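Local coordinates for 2-ON-2 hemoglobin (Agrobacterium tumefaciens, PDB 2XYK), which binds heme and, as a group II truncated (2/2) hemoglobin, probably binds oxygen reversibly at the heme iron, at residues Thr22-Tyr26 with Ser49-Tyr54; Leu32-Cys38 with Glu92-Cys96. One frame throughout, in Å; residues are numbered along the deposited sequence.

Contact 1 of 2, residues Thr22-Tyr26 with Ser49-Tyr54. With HEM (protoporphyrin IX containing Fe), chain C.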
# COMPACT_ATOMS: atom_id res chain seq x y z
N THR A 22 -4.00 -5.84 1.28
CA THR A 22 -2.59 -5.92 1.64
C THR A 22 -2.06 -7.35 1.41
O THR A 22 -0.93 -7.52 0.97
CB THR A 22 -2.39 -5.46 3.11
OG1 THR A 22 -2.97 -4.16 3.28
CG2 THR A 22 -0.91 -5.37 3.47
N ARG A 23 -2.89 -8.36 1.71
CA ARG A 23 -2.55 -9.76 1.45
C ARG A 23 -2.32 -10.01 -0.02
O ARG A 23 -1.33 -10.66 -0.37
CB ARG A 23 -3.63 -10.74 1.96
CG ARG A 23 -3.32 -12.26 1.75
CD ARG A 23 -2.19 -12.78 2.66
NE ARG A 23 -2.37 -12.36 4.05
CZ ARG A 23 -2.90 -13.10 5.03
NH1 ARG A 23 -3.30 -14.35 4.81
NH2 ARG A 23 -3.02 -12.58 6.24
N ARG A 24 -3.24 -9.54 -0.87
CA ARG A 24 -3.12 -9.75 -2.30
C ARG A 24 -1.91 -9.01 -2.90
O ARG A 24 -1.31 -9.49 -3.84
CB ARG A 24 -4.42 -9.32 -3.03
CG ARG A 24 -4.44 -9.62 -4.54
CD ARG A 24 -4.25 -11.15 -4.81
NE ARG A 24 -4.34 -11.50 -6.23
CZ ARG A 24 -3.76 -12.56 -6.80
NH1 ARG A 24 -3.01 -13.39 -6.09
NH2 ARG A 24 -3.93 -12.78 -8.11
N PHE A 25 -1.60 -7.82 -2.36
CA PHE A 25 -0.43 -7.02 -2.80
C PHE A 25 0.90 -7.77 -2.65
O PHE A 25 1.67 -7.84 -3.60
CB PHE A 25 -0.37 -5.71 -2.01
CG PHE A 25 0.84 -4.86 -2.30
CD1 PHE A 25 1.01 -4.28 -3.56
CD2 PHE A 25 1.78 -4.60 -1.30
CE1 PHE A 25 2.14 -3.47 -3.84
CE2 PHE A 25 2.91 -3.79 -1.58
CZ PHE A 25 3.07 -3.23 -2.85
N TYR A 26 1.17 -8.31 -1.46
CA TYR A 26 2.42 -9.03 -1.19
C TYR A 26 2.44 -10.39 -1.91
O TYR A 26 3.49 -10.82 -2.36
CB TYR A 26 2.70 -9.15 0.33
CG TYR A 26 3.09 -7.80 0.90
CD1 TYR A 26 4.33 -7.26 0.64
CD2 TYR A 26 2.17 -7.03 1.61
CE1 TYR A 26 4.67 -6.00 1.10
CE2 TYR A 26 2.51 -5.79 2.10
CZ TYR A 26 3.75 -5.27 1.83
OH TYR A 26 4.09 -4.04 2.30
N SER A 49 6.42 -6.96 6.76
CA SER A 49 6.10 -5.88 5.79
C SER A 49 4.59 -5.75 5.65
O SER A 49 4.06 -4.65 5.60
CB SER A 49 6.66 -6.19 4.40
OG SER A 49 8.07 -6.24 4.43
N GLU A 50 3.93 -6.90 5.54
CA GLU A 50 2.48 -6.95 5.42
C GLU A 50 1.79 -6.36 6.64
O GLU A 50 0.88 -5.57 6.48
CB GLU A 50 2.01 -8.39 5.19
CG GLU A 50 0.49 -8.53 5.00
CD GLU A 50 0.13 -9.92 4.48
OE1 GLU A 50 1.00 -10.55 3.83
OE2 GLU A 50 -1.01 -10.36 4.72
N ALA A 51 2.22 -6.76 7.84
CA ALA A 51 1.66 -6.21 9.08
C ALA A 51 1.72 -4.68 9.08
O ALA A 51 0.74 -4.01 9.37
CB ALA A 51 2.39 -6.78 10.32
N LYS A 52 2.89 -4.12 8.73
CA LYS A 52 3.09 -2.67 8.75
C LYS A 52 2.25 -1.94 7.70
O LYS A 52 1.66 -0.89 8.00
CB LYS A 52 4.57 -2.32 8.62
CG LYS A 52 5.40 -2.68 9.83
CD LYS A 52 6.82 -2.19 9.69
CE LYS A 52 7.53 -2.97 8.63
NZ LYS A 52 9.03 -2.84 8.71
N PHE A 53 2.18 -2.48 6.49
CA PHE A 53 1.43 -1.84 5.40
C PHE A 53 -0.06 -1.89 5.68
O PHE A 53 -0.77 -0.91 5.47
CB PHE A 53 1.76 -2.48 4.03
CG PHE A 53 1.39 -1.61 2.84
CD1 PHE A 53 1.44 -0.21 2.92
CD2 PHE A 53 1.01 -2.19 1.64
CE1 PHE A 53 1.11 0.59 1.81
CE2 PHE A 53 0.66 -1.40 0.52
CZ PHE A 53 0.73 -0.02 0.59
N TYR A 54 -0.53 -3.01 6.21
CA TYR A 54 -1.92 -3.15 6.61
C TYR A 54 -2.27 -2.10 7.68
O TYR A 54 -3.30 -1.43 7.55
CB TYR A 54 -2.15 -4.60 7.10
CG TYR A 54 -3.30 -4.80 8.02
CD1 TYR A 54 -4.63 -4.88 7.54
CD2 TYR A 54 -3.08 -4.93 9.39
CE1 TYR A 54 -5.70 -5.06 8.43
CE2 TYR A 54 -4.13 -5.11 10.27
CZ TYR A 54 -5.43 -5.18 9.80
OH TYR A 54 -6.43 -5.37 10.71
CHA HEM C . 8.14 -0.27 3.77
CHB HEM C . 9.34 -0.62 -0.99
CHC HEM C . 6.04 2.86 -1.94
CHD HEM C . 4.18 2.28 2.49
C1A HEM C . 8.79 -0.61 2.59
C2A HEM C . 9.98 -1.43 2.47
C3A HEM C . 10.32 -1.52 1.17
C4A HEM C . 9.34 -0.77 0.40
CMA HEM C . 11.52 -2.28 0.53
CAA HEM C . 10.70 -2.06 3.69
CBA HEM C . 9.88 -3.30 4.11
CGA HEM C . 10.00 -3.69 5.58
O1A HEM C . 10.53 -2.93 6.45
O2A HEM C . 9.52 -4.80 5.93
C1B HEM C . 8.58 0.31 -1.68
C2B HEM C . 8.65 0.67 -3.10
C3B HEM C . 7.73 1.63 -3.33
C4B HEM C . 7.05 1.92 -2.08
CMB HEM C . 9.58 0.05 -4.16
CAB HEM C . 7.38 2.36 -4.66
CBB HEM C . 8.21 3.29 -5.15
C1C HEM C . 5.22 2.98 -0.85
C2C HEM C . 4.03 3.79 -0.78
C3C HEM C . 3.49 3.64 0.43
C4C HEM C . 4.35 2.72 1.18
CMC HEM C . 3.55 4.65 -1.98
CAC HEM C . 2.20 4.32 0.97
CBC HEM C . 1.04 4.20 0.29
C1D HEM C . 5.09 1.63 3.29
C2D HEM C . 5.01 1.46 4.74
C3D HEM C . 6.24 0.67 5.13
C4D HEM C . 6.96 0.43 3.90
CMD HEM C . 3.89 1.98 5.67
CAD HEM C . 6.66 0.23 6.56
CBD HEM C . 7.51 1.39 7.07
CGD HEM C . 8.18 1.06 8.39
O1D HEM C . 9.24 0.38 8.40
O2D HEM C . 7.62 1.48 9.42
NA HEM C . 8.42 -0.22 1.31
NB HEM C . 7.58 1.09 -1.11
NC HEM C . 5.40 2.35 0.35
ND HEM C . 6.24 1.00 2.85
FE HEM C . 6.91 1.08 0.88
O HOH W 1 5.70 -0.39 0.54
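On the distal side of the heme pocket, Tyr26 and Thr22 pack against Glu50 and Phe53 where two helices of the 2-on-2 globin fold meet; in globin terms these are probably helices B and E. The short axes approach to 9.8 Å, with 137° between their N-to-C directions, more antiparallel than parallel. Tyr26 lies between layers: the backbone N of Glu50 sits over one ring face toward the rim, and Phe25 CD2 covers the centre of the other. Its OH reaches Phe53 CB at 3.3 Å. Phe53, with CG anti to the backbone N (chi1 -161°), carries its ring to the porphyrin, where CE1 comes 3.6 Å from HEM CHD. Phe53 CE2 meets Phe25 CD2 at 3.8 Å, the two ring planes oblique. Ser49 and Lys52 also hold the propionates: Ser49 OG donates to HEM O2A (2.5 Å), while Lys52 NZ bridges HEM O1A and O1D, which probably offsets their negative charge. Thr22 CG2 lies 3.5 Å from Glu50 O, while its OG1 is hydrogen-bonded to Val18 O. At the solvent-facing end, the bent chain of Arg23 brings NE to the syn lone pair of Glu50 OE2, a 2.5 Å salt bridge tilted 17° from the guanidinium plane.

Contact 2 of 2, residues Leu32-Cys38 with Glu92-Cys96. With HEM (protoporphyrin IX containing Fe), chain C.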
# COMPACT_ATOMS: atom_id res chain seq x y z
N LEU A 32 4.45 -12.84 -9.03
CA LEU A 32 4.61 -12.32 -10.39
C LEU A 32 6.08 -12.16 -10.75
O LEU A 32 6.82 -11.48 -10.02
CB LEU A 32 3.92 -10.97 -10.58
CG LEU A 32 2.39 -10.82 -10.47
CD1 LEU A 32 2.03 -9.37 -10.74
CD2 LEU A 32 1.62 -11.75 -11.43
N PRO A 33 6.52 -12.80 -11.86
CA PRO A 33 7.89 -12.59 -12.35
C PRO A 33 8.19 -11.12 -12.73
O PRO A 33 9.34 -10.67 -12.60
CB PRO A 33 7.98 -13.51 -13.58
CG PRO A 33 6.82 -14.48 -13.45
CD PRO A 33 5.75 -13.76 -12.68
N GLU A 34 7.18 -10.39 -13.19
CA GLU A 34 7.36 -8.98 -13.53
C GLU A 34 7.59 -8.07 -12.31
O GLU A 34 7.92 -6.92 -12.48
CB GLU A 34 6.19 -8.44 -14.39
CG GLU A 34 4.78 -8.94 -14.04
CD GLU A 34 4.52 -10.39 -14.48
OE1 GLU A 34 5.13 -10.88 -15.46
OE2 GLU A 34 3.72 -11.05 -13.82
N ALA A 35 7.40 -8.59 -11.09
CA ALA A 35 7.57 -7.80 -9.88
C ALA A 35 8.84 -8.19 -9.13
O ALA A 35 9.06 -7.76 -7.99
CB ALA A 35 6.33 -7.91 -8.97
N ALA A 36 9.70 -8.94 -9.81
CA ALA A 36 10.95 -9.47 -9.23
C ALA A 36 11.92 -8.42 -8.65
O ALA A 36 12.52 -8.63 -7.56
CB ALA A 36 11.66 -10.37 -10.25
N ARG A 37 12.08 -7.30 -9.34
CA ARG A 37 12.89 -6.19 -8.79
C ARG A 37 12.35 -5.66 -7.47
O ARG A 37 13.11 -5.50 -6.52
CB ARG A 37 13.08 -5.05 -9.81
CG ARG A 37 14.29 -5.24 -10.74
CD ARG A 37 14.15 -6.50 -11.56
NE ARG A 37 12.81 -6.63 -12.14
CZ ARG A 37 12.43 -7.60 -12.96
NH1 ARG A 37 13.28 -8.56 -13.30
NH2 ARG A 37 11.20 -7.63 -13.45
N CYS A 38 11.04 -5.36 -7.43
CA CYS A 38 10.41 -4.86 -6.20
C CYS A 38 10.50 -5.94 -5.10
O CYS A 38 10.76 -5.65 -3.94
CB CYS A 38 8.95 -4.46 -6.44
SG CYS A 38 8.05 -3.89 -4.98
N GLU A 92 7.02 -1.60 -10.50
CA GLU A 92 6.62 -2.96 -10.11
C GLU A 92 5.82 -3.00 -8.81
O GLU A 92 4.94 -3.86 -8.66
CB GLU A 92 7.84 -3.88 -10.02
CG GLU A 92 8.47 -4.17 -11.39
CD GLU A 92 9.74 -5.02 -11.30
OE1 GLU A 92 10.03 -5.57 -10.22
OE2 GLU A 92 10.42 -5.15 -12.31
N TRP A 93 6.11 -2.07 -7.89
CA TRP A 93 5.29 -1.83 -6.70
C TRP A 93 3.89 -1.34 -7.16
O TRP A 93 2.85 -1.84 -6.76
CB TRP A 93 6.00 -0.74 -5.82
CG TRP A 93 5.41 -0.52 -4.43
CD1 TRP A 93 5.91 -1.00 -3.23
CD2 TRP A 93 4.20 0.20 -4.10
NE1 TRP A 93 5.09 -0.59 -2.18
CE2 TRP A 93 4.05 0.15 -2.69
CE3 TRP A 93 3.24 0.90 -4.86
CZ2 TRP A 93 2.97 0.76 -2.04
CZ3 TRP A 93 2.16 1.50 -4.21
CH2 TRP A 93 2.05 1.44 -2.81
N LEU A 94 3.89 -0.36 -8.05
CA LEU A 94 2.64 0.19 -8.59
C LEU A 94 1.84 -0.85 -9.38
O LEU A 94 0.61 -0.88 -9.32
CB LEU A 94 2.94 1.43 -9.46
CG LEU A 94 3.37 2.68 -8.68
CD1 LEU A 94 4.02 3.69 -9.65
CD2 LEU A 94 2.12 3.30 -7.92
N LEU A 95 2.55 -1.71 -10.12
CA LEU A 95 1.89 -2.83 -10.79
C LEU A 95 1.07 -3.67 -9.82
O LEU A 95 -0.12 -3.95 -10.08
CB LEU A 95 2.91 -3.71 -11.52
CG LEU A 95 2.42 -5.05 -12.07
CD1 LEU A 95 1.57 -4.82 -13.34
CD2 LEU A 95 3.58 -5.94 -12.37
N CYS A 96 1.69 -4.09 -8.72
CA CYS A 96 1.06 -5.00 -7.74
C CYS A 96 -0.04 -4.29 -6.95
O CYS A 96 -1.10 -4.85 -6.71
CB CYS A 96 2.11 -5.64 -6.80
SG CYS A 96 3.48 -6.56 -7.66
CHA HEM C . 8.14 -0.27 3.77
CHB HEM C . 9.34 -0.62 -0.99
CHC HEM C . 6.04 2.86 -1.94
CHD HEM C . 4.18 2.28 2.49
C1A HEM C . 8.79 -0.61 2.59
C2A HEM C . 9.98 -1.43 2.47
C3A HEM C . 10.32 -1.52 1.17
C4A HEM C . 9.34 -0.77 0.40
CMA HEM C . 11.52 -2.28 0.53
CAA HEM C . 10.70 -2.06 3.69
CBA HEM C . 9.88 -3.30 4.11
CGA HEM C . 10.00 -3.69 5.58
O1A HEM C . 10.53 -2.93 6.45
O2A HEM C . 9.52 -4.80 5.93
C1B HEM C . 8.58 0.31 -1.68
C2B HEM C . 8.65 0.67 -3.10
C3B HEM C . 7.73 1.63 -3.33
C4B HEM C . 7.05 1.92 -2.08
CMB HEM C . 9.58 0.05 -4.16
CAB HEM C . 7.38 2.36 -4.66
CBB HEM C . 8.21 3.29 -5.15
C1C HEM C . 5.22 2.98 -0.85
C2C HEM C . 4.03 3.79 -0.78
C3C HEM C . 3.49 3.64 0.43
C4C HEM C . 4.35 2.72 1.18
CMC HEM C . 3.55 4.65 -1.98
CAC HEM C . 2.20 4.32 0.97
CBC HEM C . 1.04 4.20 0.29
C1D HEM C . 5.09 1.63 3.29
C2D HEM C . 5.01 1.46 4.74
C3D HEM C . 6.24 0.67 5.13
C4D HEM C . 6.96 0.43 3.90
CMD HEM C . 3.89 1.98 5.67
CAD HEM C . 6.66 0.23 6.56
CBD HEM C . 7.51 1.39 7.07
CGD HEM C . 8.18 1.06 8.39
O1D HEM C . 9.24 0.38 8.40
O2D HEM C . 7.62 1.48 9.42
NA HEM C . 8.42 -0.22 1.31
NB HEM C . 7.58 1.09 -1.11
NC HEM C . 5.40 2.35 0.35
ND HEM C . 6.24 1.00 2.85
FE HEM C . 6.91 1.08 0.88
O HOH W 1 5.70 -0.39 0.54
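Glu92 OE2 is gripped by two nitrogens of Arg37, NE and NH2, each 2.8 Å away in a side-on salt bridge. The oxygen lies close to the guanidinium plane, yet that plane is turned 67° from the carboxylate, so NE meets the syn lone pair whereas NH2 comes from above the carboxylate plane. Two bends in the arginine chain, at chi2 and chi3, fold NE back toward its own helix start. The other carboxylate oxygen, Glu92 OE1, accepts the backbone N of Cys38 at 3.0 Å (N-H...O angle 159°) and thereby binds the first turn of helix 36-41, whose N-terminal end would probably favour the negative charge. Next to this polar group the packing is apolar. Ala35 CB rests 3.4 Å from Cys96 SG, and Leu95 CD2 lies against Glu34 CG at 3.6 Å and, more loosely, against Leu32 CD1. Cys38, its SG anti to the backbone N (chi1 178°), sets the sulfur against Trp93 CA and CB, and obliquely to the indole, 5.0 Å from the centroid of its five-membered ring. From there the indole extends over the porphyrin, one face against the heme, and NE1 donates to the iron-bound water at 2.8 Å. A tryptophan at this place, hydrogen-bonding the distal iron ligand, is characteristic of the group II truncated hemoglobin heme site.

How the contacts relate
From the N terminus, helix 14-31 supplies the first segment of contact 1, and the turn directly after it begins the first segment of contact 2. The chain then passes along helix 36-41 to helix 47-60, where 49-54 closes contact 1 over a short loop of 22 residues. Only much later, in helix 87-104, does 92-96 close contact 2 across 53 residues, so the two closures cross. Phe25 and Phe53 of contact 1 both touch Trp93 of contact 2, Phe25 CZ lying 3.4 Å from Trp93 NE1. Together they tie helices 14-31, 36-41, 47-60 and 87-104 round the distal heme face, with the iron-bound water beside Trp93.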